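PDB 1K5C: endopolygalacturonase from Chondrostereum purpureum, which probably hydrolyses alpha-1,4-galacturonosyl linkages within polygalacturonate, the main chain of plant pectin. Local coordinates for residues Lys6-Ala11 / Phe25-Gly30; Val20-Phe25 / Gly47-Ala52; Gln165-Lys170 / Glu187-Ser192; Val211-Asn216 / Asp244-Ser249. All blocks are in the same frame, centred on the assembly; numbering follows the deposited sequence.

Contact 1 (Lys6-Ala11 / Phe25-Gly30); sequences KSVDDA and FTVPAG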
loop_
_atom_site.group_PDB
_atom_site.type_symbol
_atom_site.label_atom_id
_atom_site.label_comp_id
_atom_site.label_asym_id
_atom_site.label_seq_id
_atom_site.Cartn_x
_atom_site.Cartn_y
_atom_site.Cartn_z
ATOM N N LYS A 6 -13.227 -15.357 -21.403
ATOM C CA LYS A 6 -13.883 -16.410 -20.662
ATOM C C LYS A 6 -12.889 -17.407 -20.049
ATOM O O LYS A 6 -13.329 -18.342 -19.366
ATOM C CB LYS A 6 -14.854 -17.191 -21.628
ATOM C CG LYS A 6 -15.883 -16.191 -22.258
ATOM C CD LYS A 6 -16.973 -17.013 -22.893
ATOM C CE LYS A 6 -18.182 -16.199 -23.361
ATOM N NZ LYS A 6 -18.801 -16.802 -24.579
ATOM N N SER A 7 -11.612 -17.215 -20.275
ATOM C CA SER A 7 -10.563 -18.146 -19.870
ATOM C C SER A 7 -9.210 -17.455 -19.988
ATOM O O SER A 7 -9.153 -16.381 -20.596
ATOM C CB SER A 7 -10.506 -19.401 -20.811
ATOM O OG SER A 7 -9.984 -18.945 -22.069
ATOM N N VAL A 8 -8.187 -18.079 -19.404
ATOM C CA VAL A 8 -6.842 -17.511 -19.519
ATOM C C VAL A 8 -6.473 -17.485 -20.991
ATOM O O VAL A 8 -5.790 -16.561 -21.402
ATOM C CB VAL A 8 -5.803 -18.239 -18.651
ATOM C CG1 VAL A 8 -6.191 -18.139 -17.172
ATOM C CG2 VAL A 8 -5.546 -19.679 -18.980
ATOM N N ASP A 9 -6.854 -18.423 -21.821
ATOM C CA ASP A 9 -6.459 -18.362 -23.221
ATOM C C ASP A 9 -7.211 -17.262 -23.975
ATOM O O ASP A 9 -6.570 -16.669 -24.881
ATOM C CB ASP A 9 -6.642 -19.764 -23.848
ATOM C CG ASP A 9 -5.791 -20.711 -22.974
ATOM O OD1 ASP A 9 -4.538 -20.590 -22.941
ATOM O OD2 ASP A 9 -6.408 -21.563 -22.267
ATOM N N ASP A 10 -8.431 -16.920 -23.655
ATOM C CA ASP A 10 -9.133 -15.821 -24.338
ATOM C C ASP A 10 -8.424 -14.510 -24.132
ATOM O O ASP A 10 -8.573 -13.558 -24.903
ATOM C CB ASP A 10 -10.563 -15.684 -23.727
ATOM C CG ASP A 10 -11.562 -16.678 -24.274
ATOM O OD1 ASP A 10 -11.258 -17.422 -25.270
ATOM O OD2 ASP A 10 -12.670 -16.745 -23.724
ATOM N N ALA A 11 -7.685 -14.390 -23.021
ATOM C CA ALA A 11 -7.115 -13.107 -22.660
ATOM C C ALA A 11 -6.127 -12.572 -23.643
ATOM O O ALA A 11 -6.005 -11.378 -23.752
ATOM C CB ALA A 11 -6.465 -13.238 -21.281
ATOM N N PHE A 25 -14.613 -16.747 -14.066
ATOM C CA PHE A 25 -14.059 -18.081 -14.330
ATOM C C PHE A 25 -12.996 -18.347 -13.288
ATOM O O PHE A 25 -12.640 -17.471 -12.486
ATOM C CB PHE A 25 -13.489 -18.235 -15.767
ATOM C CG PHE A 25 -12.456 -17.227 -16.181
ATOM C CD1 PHE A 25 -11.078 -17.470 -16.015
ATOM C CD2 PHE A 25 -12.845 -16.047 -16.778
ATOM C CE1 PHE A 25 -10.145 -16.545 -16.451
ATOM C CE2 PHE A 25 -11.932 -15.090 -17.198
ATOM C CZ PHE A 25 -10.585 -15.351 -17.030
ATOM N N THR A 26 -12.504 -19.602 -13.284
ATOM C CA THR A 26 -11.356 -19.964 -12.464
ATOM C C THR A 26 -10.095 -19.916 -13.284
ATOM O O THR A 26 -10.053 -20.442 -14.416
ATOM C CB THR A 26 -11.529 -21.368 -11.901
ATOM O OG1 THR A 26 -12.658 -21.332 -11.024
ATOM C CG2 THR A 26 -10.311 -21.820 -11.120
ATOM N N VAL A 27 -9.036 -19.301 -12.743
ATOM C CA VAL A 27 -7.689 -19.393 -13.294
ATOM C C VAL A 27 -7.082 -20.700 -12.742
ATOM O O VAL A 27 -6.862 -20.801 -11.521
ATOM C CB VAL A 27 -6.862 -18.170 -12.891
ATOM C CG1 VAL A 27 -5.403 -18.353 -13.302
ATOM C CG2 VAL A 27 -7.483 -16.918 -13.498
ATOM N N PRO A 28 -6.849 -21.679 -13.594
ATOM C CA PRO A 28 -6.399 -22.999 -13.085
ATOM C C PRO A 28 -5.023 -22.900 -12.524
ATOM O O PRO A 28 -4.206 -22.056 -12.866
ATOM C CB PRO A 28 -6.440 -23.917 -14.342
ATOM C CG PRO A 28 -7.319 -23.189 -15.315
ATOM C CD PRO A 28 -7.083 -21.714 -15.066
ATOM N N ALA A 29 -4.698 -23.929 -11.691
ATOM C CA ALA A 29 -3.336 -24.113 -11.191
ATOM C C ALA A 29 -2.338 -24.003 -12.347
ATOM O O ALA A 29 -2.569 -24.598 -13.407
ATOM C CB ALA A 29 -3.229 -25.456 -10.504
ATOM N N GLY A 30 -1.219 -23.332 -12.103
ATOM C CA GLY A 30 -0.145 -23.290 -13.099
ATOM C C GLY A 30 -0.390 -22.298 -14.212
ATOM O O GLY A 30 0.362 -22.254 -15.200
#

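Contact 2 (Val20-Phe25 / Gly47-Ala52); sequences VTLNGF and GDITFA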
loop_
_atom_site.group_PDB
_atom_site.type_symbol
_atom_site.label_atom_id
_atom_site.label_comp_id
_atom_site.label_asym_id
_atom_site.label_seq_id
_atom_site.Cartn_x
_atom_site.Cartn_y
_atom_site.Cartn_z
ATOM N N VAL A 20 -13.928 -4.496 -23.683
ATOM C CA VAL A 20 -13.620 -5.871 -23.306
ATOM C C VAL A 20 -14.528 -6.256 -22.129
ATOM O O VAL A 20 -14.638 -5.434 -21.194
ATOM C CB VAL A 20 -12.145 -6.001 -22.900
ATOM C CG1 VAL A 20 -11.804 -7.402 -22.359
ATOM C CG2 VAL A 20 -11.257 -5.697 -24.113
ATOM N N THR A 21 -15.134 -7.416 -22.171
ATOM C CA THR A 21 -15.865 -7.935 -21.039
ATOM C C THR A 21 -15.079 -9.075 -20.424
ATOM O O THR A 21 -14.733 -10.010 -21.130
ATOM C CB THR A 21 -17.250 -8.455 -21.482
ATOM O OG1 THR A 21 -17.946 -7.358 -22.103
ATOM C CG2 THR A 21 -18.052 -8.898 -20.269
ATOM N N LEU A 22 -14.802 -8.947 -19.138
ATOM C CA LEU A 22 -14.047 -9.972 -18.418
ATOM C C LEU A 22 -15.097 -10.779 -17.652
ATOM O O LEU A 22 -15.625 -10.314 -16.630
ATOM C CB LEU A 22 -12.985 -9.256 -17.549
ATOM C CG LEU A 22 -12.138 -10.156 -16.678
ATOM C CD1 LEU A 22 -11.355 -11.128 -17.520
ATOM C CD2 LEU A 22 -11.205 -9.147 -15.930
ATOM N N ASN A 23 -15.424 -11.972 -18.164
ATOM C CA ASN A 23 -16.380 -12.830 -17.471
ATOM C C ASN A 23 -15.728 -13.486 -16.229
ATOM O O ASN A 23 -14.523 -13.430 -16.019
ATOM C CB ASN A 23 -16.949 -13.872 -18.420
ATOM C CG ASN A 23 -18.070 -13.402 -19.314
ATOM O OD1 ASN A 23 -18.350 -12.239 -19.327
ATOM N ND2 ASN A 23 -18.765 -14.325 -20.016
ATOM N N GLY A 24 -16.590 -14.061 -15.406
ATOM C CA GLY A 24 -16.115 -14.860 -14.223
ATOM C C GLY A 24 -15.700 -16.257 -14.699
ATOM O O GLY A 24 -16.265 -16.859 -15.604
ATOM N N PHE A 25 -14.613 -16.747 -14.066
ATOM C CA PHE A 25 -14.059 -18.081 -14.330
ATOM C C PHE A 25 -12.996 -18.347 -13.288
ATOM O O PHE A 25 -12.640 -17.471 -12.486
ATOM C CB PHE A 25 -13.489 -18.235 -15.767
ATOM C CG PHE A 25 -12.456 -17.227 -16.181
ATOM C CD1 PHE A 25 -11.078 -17.470 -16.015
ATOM C CD2 PHE A 25 -12.845 -16.047 -16.778
ATOM C CE1 PHE A 25 -10.145 -16.545 -16.451
ATOM C CE2 PHE A 25 -11.932 -15.090 -17.198
ATOM C CZ PHE A 25 -10.585 -15.351 -17.030
ATOM N N GLY A 47 -18.107 -10.946 -13.869
ATOM C CA GLY A 47 -18.159 -12.059 -12.913
ATOM C C GLY A 47 -16.901 -12.031 -12.055
ATOM O O GLY A 47 -16.019 -11.206 -12.253
ATOM N N ASP A 48 -16.904 -12.935 -11.065
ATOM C CA ASP A 48 -15.761 -13.050 -10.160
ATOM C C ASP A 48 -14.732 -14.025 -10.747
ATOM O O ASP A 48 -15.087 -15.033 -11.398
ATOM C CB ASP A 48 -16.239 -13.586 -8.822
ATOM C CG ASP A 48 -17.226 -12.675 -8.092
ATOM O OD1 ASP A 48 -17.267 -11.455 -8.383
ATOM O OD2 ASP A 48 -17.907 -13.212 -7.180
ATOM N N ILE A 49 -13.452 -13.743 -10.481
ATOM C CA ILE A 49 -12.351 -14.607 -10.967
ATOM C C ILE A 49 -11.679 -15.227 -9.765
ATOM O O ILE A 49 -11.182 -14.529 -8.885
ATOM C CB ILE A 49 -11.389 -13.809 -11.857
ATOM C CG1 ILE A 49 -12.171 -13.265 -13.098
ATOM C CG2 ILE A 49 -10.239 -14.706 -12.312
ATOM C CD1 ILE A 49 -11.407 -12.333 -13.946
ATOM N N THR A 50 -11.718 -16.549 -9.720
ATOM C CA THR A 50 -11.157 -17.331 -8.599
ATOM C C THR A 50 -9.874 -17.993 -9.038
ATOM O O THR A 50 -9.815 -18.567 -10.142
ATOM C CB THR A 50 -12.200 -18.365 -8.125
ATOM O OG1 THR A 50 -13.375 -17.670 -7.667
ATOM C CG2 THR A 50 -11.679 -19.220 -6.959
ATOM N N PHE A 51 -8.841 -17.954 -8.196
ATOM C CA PHE A 51 -7.526 -18.504 -8.565
ATOM C C PHE A 51 -7.307 -19.780 -7.760
ATOM O O PHE A 51 -7.159 -19.770 -6.519
ATOM C CB PHE A 51 -6.441 -17.479 -8.249
ATOM C CG PHE A 51 -6.516 -16.289 -9.179
ATOM C CD1 PHE A 51 -7.533 -15.314 -9.063
ATOM C CD2 PHE A 51 -5.547 -16.118 -10.190
ATOM C CE1 PHE A 51 -7.601 -14.253 -9.930
ATOM C CE2 PHE A 51 -5.611 -15.012 -11.041
ATOM C CZ PHE A 51 -6.648 -14.081 -10.908
ATOM N N ALA A 52 -7.321 -20.926 -8.464
ATOM C CA ALA A 52 -7.065 -22.207 -7.799
ATOM C C ALA A 52 -5.699 -22.184 -7.152
ATOM O O ALA A 52 -4.758 -21.503 -7.617
ATOM C CB ALA A 52 -7.169 -23.342 -8.843
#

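Contact 3 (Gln165-Lys170 / Glu187-Ser192); sequences QNCIVK and ENNQCS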
loop_
_atom_site.group_PDB
_atom_site.type_symbol
_atom_site.label_atom_id
_atom_site.label_comp_id
_atom_site.label_asym_id
_atom_site.label_seq_id
_atom_site.Cartn_x
_atom_site.Cartn_y
_atom_site.Cartn_z
ATOM N N GLN A 165 -7.697 6.267 -4.071
ATOM C CA GLN A 165 -8.705 7.030 -3.308
ATOM C C GLN A 165 -9.929 6.158 -3.112
ATOM O O GLN A 165 -10.267 5.284 -3.944
ATOM C CB GLN A 165 -9.075 8.336 -3.994
ATOM C CG GLN A 165 -9.630 8.163 -5.419
ATOM C CD GLN A 165 -9.851 9.505 -6.129
ATOM O OE1 GLN A 165 -9.189 10.474 -5.856
ATOM N NE2 GLN A 165 -10.795 9.479 -7.091
ATOM N N ASN A 166 -10.650 6.440 -1.996
ATOM C CA ASN A 166 -11.934 5.790 -1.744
ATOM C C ASN A 166 -11.794 4.259 -1.624
ATOM O O ASN A 166 -12.791 3.547 -1.822
ATOM C CB ASN A 166 -13.030 6.112 -2.790
ATOM C CG ASN A 166 -13.155 7.602 -2.978
ATOM O OD1 ASN A 166 -13.195 8.370 -2.024
ATOM N ND2 ASN A 166 -13.224 8.032 -4.237
ATOM N N CYS A 167 -10.634 3.769 -1.236
ATOM C CA CYS A 167 -10.402 2.324 -1.107
ATOM C C CYS A 167 -10.561 1.885 0.341
ATOM O O CYS A 167 -10.564 2.714 1.290
ATOM C CB CYS A 167 -9.008 1.994 -1.635
ATOM S SG CYS A 167 -8.814 2.235 -3.421
ATOM N N ILE A 168 -10.677 0.569 0.518
ATOM C CA ILE A 168 -10.851 -0.053 1.830
ATOM C C ILE A 168 -9.865 -1.218 1.912
ATOM O O ILE A 168 -9.834 -2.031 0.993
ATOM C CB ILE A 168 -12.291 -0.568 2.025
ATOM C CG1 ILE A 168 -13.275 0.609 1.982
ATOM C CG2 ILE A 168 -12.413 -1.406 3.273
ATOM C CD1 ILE A 168 -14.731 0.199 1.937
ATOM N N VAL A 169 -9.062 -1.275 2.965
ATOM C CA VAL A 169 -8.127 -2.381 3.151
ATOM C C VAL A 169 -8.278 -2.956 4.550
ATOM O O VAL A 169 -8.117 -2.240 5.544
ATOM C CB VAL A 169 -6.636 -1.909 2.956
ATOM C CG1 VAL A 169 -5.712 -3.081 3.211
ATOM C CG2 VAL A 169 -6.454 -1.289 1.579
ATOM N N LYS A 170 -8.559 -4.254 4.616
ATOM C CA LYS A 170 -8.657 -5.021 5.864
ATOM C C LYS A 170 -7.578 -6.110 5.756
ATOM O O LYS A 170 -7.706 -7.031 4.941
ATOM C CB LYS A 170 -10.035 -5.681 5.991
ATOM C CG LYS A 170 -11.188 -4.642 5.981
ATOM C CD LYS A 170 -12.536 -5.358 6.008
ATOM C CE LYS A 170 -13.677 -4.308 6.047
ATOM N NZ LYS A 170 -14.962 -5.057 5.841
ATOM N N GLU A 187 -5.810 9.181 -0.752
ATOM C CA GLU A 187 -6.827 10.077 -0.224
ATOM C C GLU A 187 -8.158 9.346 0.039
ATOM O O GLU A 187 -8.673 8.599 -0.791
ATOM C CB GLU A 187 -7.075 11.251 -1.201
ATOM C CG GLU A 187 -8.084 12.258 -0.670
ATOM C CD GLU A 187 -8.052 13.597 -1.383
ATOM O OE1 GLU A 187 -7.592 13.689 -2.526
ATOM O OE2 GLU A 187 -8.555 14.578 -0.768
ATOM N N ASN A 188 -8.734 9.637 1.219
ATOM C CA ASN A 188 -10.103 9.181 1.552
ATOM C C ASN A 188 -10.215 7.668 1.508
ATOM O O ASN A 188 -11.248 7.119 1.073
ATOM C CB ASN A 188 -11.142 9.859 0.653
ATOM C CG ASN A 188 -11.231 11.357 0.864
ATOM O OD1 ASN A 188 -10.672 11.915 1.826
ATOM N ND2 ASN A 188 -11.873 12.065 -0.034
ATOM N N ASN A 189 -9.195 6.982 2.036
ATOM C CA ASN A 189 -9.205 5.531 2.166
ATOM C C ASN A 189 -9.466 5.112 3.626
ATOM O O ASN A 189 -9.279 5.928 4.528
ATOM C CB ASN A 189 -7.842 4.953 1.696
ATOM C CG ASN A 189 -7.567 5.375 0.289
ATOM O OD1 ASN A 189 -8.171 4.925 -0.672
ATOM N ND2 ASN A 189 -6.595 6.273 0.136
ATOM N N GLN A 190 -9.862 3.858 3.797
ATOM C CA GLN A 190 -10.103 3.286 5.131
ATOM C C GLN A 190 -9.209 2.051 5.300
ATOM O O GLN A 190 -9.275 1.130 4.459
ATOM C CB GLN A 190 -11.556 2.869 5.256
ATOM C CG GLN A 190 -12.487 4.100 5.270
ATOM C CD GLN A 190 -13.877 3.551 5.128
ATOM O OE1 GLN A 190 -14.398 2.830 5.978
ATOM N NE2 GLN A 190 -14.457 3.941 4.018
ATOM N N CYS A 191 -8.405 2.040 6.345
ATOM C CA CYS A 191 -7.450 0.992 6.648
ATOM C C CYS A 191 -7.744 0.384 7.991
ATOM O O CYS A 191 -7.853 1.148 8.962
ATOM C CB CYS A 191 -6.026 1.618 6.696
ATOM S SG CYS A 191 -5.464 2.454 5.217
ATOM N N SER A 192 -7.827 -0.945 8.096
ATOM C CA SER A 192 -8.021 -1.563 9.412
ATOM C C SER A 192 -7.263 -2.884 9.472
ATOM O O SER A 192 -7.058 -3.571 8.461
ATOM C CB SER A 192 -9.501 -1.780 9.723
ATOM O OG SER A 192 -10.088 -2.635 8.776
HETATM O O HOH W 1 -7.451 12.046 -4.691
HETATM O O HOH W 2 -14.367 7.744 0.508
HETATM O O HOH W 3 -12.709 4.642 1.688
HETATM O O HOH W 4 -11.035 -0.804 6.796
#

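Contact 4 (Val211-Asn216 / Asp244-Ser249); sequences VVIKGN and DANTIS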
loop_
_atom_site.group_PDB
_atom_site.type_symbol
_atom_site.label_atom_id
_atom_site.label_comp_id
_atom_site.label_asym_id
_atom_site.label_seq_id
_atom_site.Cartn_x
_atom_site.Cartn_y
_atom_site.Cartn_z
ATOM N N VAL A 211 4.443 13.247 -1.904
ATOM C CA VAL A 211 3.388 12.319 -1.435
ATOM C C VAL A 211 2.401 13.158 -0.636
ATOM O O VAL A 211 2.775 13.946 0.235
ATOM C CB VAL A 211 3.997 11.219 -0.563
ATOM C CG1 VAL A 211 2.895 10.392 0.099
ATOM C CG2 VAL A 211 4.938 10.316 -1.352
ATOM N N VAL A 212 1.109 12.931 -0.913
ATOM C CA VAL A 212 0.014 13.518 -0.115
ATOM C C VAL A 212 -0.815 12.370 0.449
ATOM O O VAL A 212 -1.330 11.534 -0.305
ATOM C CB VAL A 212 -0.854 14.462 -0.977
ATOM C CG1 VAL A 212 -2.073 14.897 -0.184
ATOM C CG2 VAL A 212 -0.015 15.683 -1.402
ATOM N N ILE A 213 -0.920 12.341 1.775
ATOM C CA ILE A 213 -1.691 11.345 2.526
ATOM C C ILE A 213 -2.827 12.123 3.196
ATOM O O ILE A 213 -2.567 12.819 4.207
ATOM C CB ILE A 213 -0.783 10.608 3.537
ATOM C CG1 ILE A 213 0.353 9.926 2.894
ATOM C CG2 ILE A 213 -1.609 9.684 4.432
ATOM C CD1 ILE A 213 0.131 8.880 1.976
ATOM N N LYS A 214 -4.019 12.073 2.614
ATOM C CA LYS A 214 -5.063 13.046 2.996
ATOM C C LYS A 214 -6.406 12.345 3.230
ATOM O O LYS A 214 -6.866 11.571 2.403
ATOM C CB LYS A 214 -5.243 14.100 1.913
ATOM C CG LYS A 214 -6.276 15.177 2.222
ATOM C CD LYS A 214 -6.218 16.321 1.221
ATOM C CE LYS A 214 -7.253 17.440 1.483
ATOM N NZ LYS A 214 -7.637 17.828 2.912
ATOM N N GLY A 215 -7.061 12.694 4.370
ATOM C CA GLY A 215 -8.468 12.302 4.505
ATOM C C GLY A 215 -8.705 10.845 4.818
ATOM O O GLY A 215 -9.847 10.381 4.683
ATOM N N ASN A 216 -7.661 10.104 5.237
ATOM C CA ASN A 216 -7.823 8.678 5.481
ATOM C C ASN A 216 -8.223 8.386 6.912
ATOM O O ASN A 216 -7.957 9.146 7.838
ATOM C CB ASN A 216 -6.456 7.965 5.182
ATOM C CG ASN A 216 -5.987 8.271 3.792
ATOM O OD1 ASN A 216 -4.987 9.110 3.646
ATOM N ND2 ASN A 216 -6.553 7.730 2.802
ATOM N N ASP A 244 -2.478 15.151 5.919
ATOM C CA ASP A 244 -3.545 16.177 6.013
ATOM C C ASP A 244 -4.831 15.458 6.318
ATOM O O ASP A 244 -5.212 14.538 5.587
ATOM C CB ASP A 244 -3.544 16.882 4.666
ATOM C CG ASP A 244 -4.527 18.010 4.486
ATOM O OD1 ASP A 244 -5.613 17.987 5.097
ATOM O OD2 ASP A 244 -4.130 18.943 3.691
ATOM N N ALA A 245 -5.522 15.805 7.440
ATOM C CA ALA A 245 -6.932 15.372 7.612
ATOM C C ALA A 245 -7.053 13.872 7.807
ATOM O O ALA A 245 -8.086 13.309 7.402
ATOM C CB ALA A 245 -7.806 15.834 6.440
ATOM N N ASN A 246 -6.104 13.201 8.480
ATOM C CA ASN A 246 -6.257 11.772 8.752
ATOM C C ASN A 246 -6.792 11.547 10.154
ATOM O O ASN A 246 -6.417 12.246 11.109
ATOM C CB ASN A 246 -4.909 11.056 8.575
ATOM C CG ASN A 246 -4.365 11.271 7.164
ATOM O OD1 ASN A 246 -4.868 10.703 6.186
ATOM N ND2 ASN A 246 -3.342 12.132 7.046
ATOM N N THR A 247 -7.667 10.544 10.305
ATOM C CA THR A 247 -8.265 10.208 11.594
ATOM C C THR A 247 -7.886 8.786 11.931
ATOM O O THR A 247 -8.264 7.848 11.215
ATOM C CB THR A 247 -9.789 10.383 11.546
ATOM O OG1 THR A 247 -10.088 11.753 11.121
ATOM C CG2 THR A 247 -10.412 10.096 12.891
ATOM N N ILE A 248 -7.115 8.627 13.013
ATOM C CA ILE A 248 -6.469 7.350 13.323
ATOM C C ILE A 248 -6.739 6.991 14.754
ATOM O O ILE A 248 -6.637 7.855 15.661
ATOM C CB ILE A 248 -4.938 7.477 13.042
ATOM C CG1 ILE A 248 -4.716 7.947 11.588
ATOM C CG2 ILE A 248 -4.215 6.202 13.404
ATOM C CD1 ILE A 248 -3.231 7.927 11.125
ATOM N N SER A 249 -7.047 5.708 15.028
ATOM C CA SER A 249 -7.339 5.282 16.395
ATOM C C SER A 249 -7.054 3.783 16.526
ATOM O O SER A 249 -6.886 3.047 15.546
ATOM C CB SER A 249 -8.774 5.637 16.772
ATOM O OG SER A 249 -9.702 4.996 15.923
HETATM O O HOH W 5 -5.741 20.735 2.540
HETATM O O HOH W 6 -10.088 11.804 8.487
#

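Contact 1 (Lys6-Ala11 / Phe25-Gly30)
Phe-25 lays one ring face against the backbone of Lys-6 and Ser-7. Lys-6 C sits 3.5 Å above the ring plane, displaced toward the rim. Ser-7 N lies 3.7 Å above that plane, over the ring centre. CG of Phe-25 is placed between its backbone N and carbonyl carbon (chi1 55°), and this turns the flat ring to meet the passing peptide. The contact buries Ser-7 N, which has no hydrogen-bond partner in the model.

Val-8 extends the apolar patch through a single methyl. Its CG1 reaches CG1 of Val-27 at 4.0 Å, the two side chains crossing at about a right angle. The same Val-8 CG1 lies 4.2 Å from CD of Pro-28.

No hydrogen bond joins the two segments. Instead, the 6-11 loop is held in shape from within. Asp-10 N donates to Ser-7 OG at 3.0 Å, an ST motif, while Lys-6 N donates to the anti lone pair of Asp-10 OD2. Leu-33 touches both Phe-25 and Val-27. The contact packs a loop following strand 4-5 onto strand 25-27, at the N-terminal end of the right-handed parallel beta-helix of glycosyl hydrolase family 28.

Contact 2 (Val20-Phe25 / Gly47-Ala52)
Gly-24 and Gly-47 bring the two backbones to a CA-to-CA distance of 3.7 Å, and the chains then settle into a parallel bridge between Phe-25 and Ile-49. Thr-50 N donates to Phe-25 O at 3.1 Å, tilted 16° from the carbonyl plane. On the other side of the bridge, Phe-25 N makes a weak bond to Asp-48 O. Phe-25 O also receives a CA-H contact from Ile-49 CA at 3.3 Å.

Ile-49 carries most of the side-chain contact. Its CG1 stands beside the backbone N (chi1 -61°), and the chain runs on extended to CD1. That methyl meets CG of Leu-22 at 3.6 Å, with both CD methyls of Leu-22 close by. The Leu-22 and Ile-49 side chains cross at about a right angle. Ile-49 CG1 lies over the Phe-25 ring face opposite the one covered by Lys-6 and Ser-7. The ring is therefore sandwiched between an aliphatic branch and a peptide. Leu-33 of strand 33-35 also touches Ile-49.

Asp-48 OD1 is bonded outside the contact, to Ile-76 N and His-75 ND1. Ile-49 CG1 comes within 3.8 Å of Asn-23 O, a buried carbonyl oxygen with no partner in the model. The joint between these coils thus rests on apolar contact and two unequal backbone bonds, with one carbonyl left unsatisfied.

Contact 3 (Gln165-Lys170 / Glu187-Ser192)
Asn-189 turns its CG beside its own backbone N (chi1 -57°), and a chi2 of -72° then aims the amide across at Cys-167. Asn-189 OD1 accepts from Cys-167 N at 2.8 Å, with the donor tilted 16° from the carbonyl plane. The other end of the amide, ND2, donates to Ile-164 O. Where Asn-166 and Asn-188, both with positive phi, bend their coils, Asn-166 N donates to Glu-187 O at 3.2 Å, and the buried amide supplies the next bond. Asn-189 touches Asn-216 of the next coil, consistent with the asparagine ladder of parallel beta-helices.

Beyond the bend the strands run parallel. Gln-190 N donates to Cys-167 O, Val-169 N to Gln-190 O at 2.8 Å, and Ser-192 N to Val-169 O at 2.9 Å. Ile-168 and Gln-190 lie side by side, pointing the same way, with CG1 4.1 Å from NE2. Cys-191 faces inward and forms a disulfide with Cys-175.

Water links the outer polar groups. One molecule donates to Gln-165 OE1 at 2.6 Å and to Glu-187 OE1 at 2.7 Å. Gln-165 NE2 is bound to Asp-134, and Glu-187 forms a salt bridge with Arg-185. A second water donates to Cys-167 O and Asn-188 O and accepts from Gln-190 NE2. Cys-167 N is satisfied by a side-chain amide and Cys-167 O by Gln-190 N and a water, so the bend keeps its hydrogen bonds without regular strand geometry.

Contact 4 (Val211-Asn216 / Asp244-Ser249)
Asn-216 and Asn-246 lie next to each other on successive coils, as in the asparagine ladder of a right-handed parallel beta-helix. Their side chains lie side by side and point the same way, with amide planes 4° apart. Asn-246 uses both ends of its amide. OD1 accepts from Asn-216 N at 3.0 Å. ND2 donates to Ile-213 O at 3.0 Å in a nearly straight bond (169° at the hydrogen), approaching from well above the carbonyl plane. Ile-213 O also takes Asp-244 N at 2.9 Å, so two donors grip it.

Lys-214 and Asp-244 run alongside each other on the face of the sheet they share. Lys-214 is extended with CG anti to its backbone N, until chi4 of 35° bends the ammonium group over. NZ then meets Asp-244 OD1 at 3.0 Å, a salt bridge whose hydrogen bond is weak. OD1 has a second donor in Gly-283 N, which helps to hold the carboxylate in place. A water donates to Asp-244 OD2.

At the turn, Gly-215 N donates to Asp-244 O at 2.9 Å. Gly-215 and Ala-245 both have positive phi, so the two coils bend in the same way. Thr-247 N donates to Asn-216 O and starts the next strand. Beside it, one water lies 2.7 Å from Ala-245 O, to which it donates, and 2.6 Å from Thr-247 OG1.

From the N terminus, contact 1 opens in the loop after strand 4-5 and closes at 25-30. Contact 2 opens before that closure, at 20-25, and ends at 47-52, so the two loops cross. They share Phe-25 and touch, with a probable hydrogen bond from Val-27 N to Thr-50 O. Together they tie the first coils at the N-terminal end. Contacts 3 and 4 follow in series, each closing its own loop between successive coils. Contact 3 lies about 24 Å from contact 2, centre to centre, but about 10 Å from contact 4. Asn-188 N probably bonds to Lys-214 O, joining contacts 3 and 4 through adjacent coils.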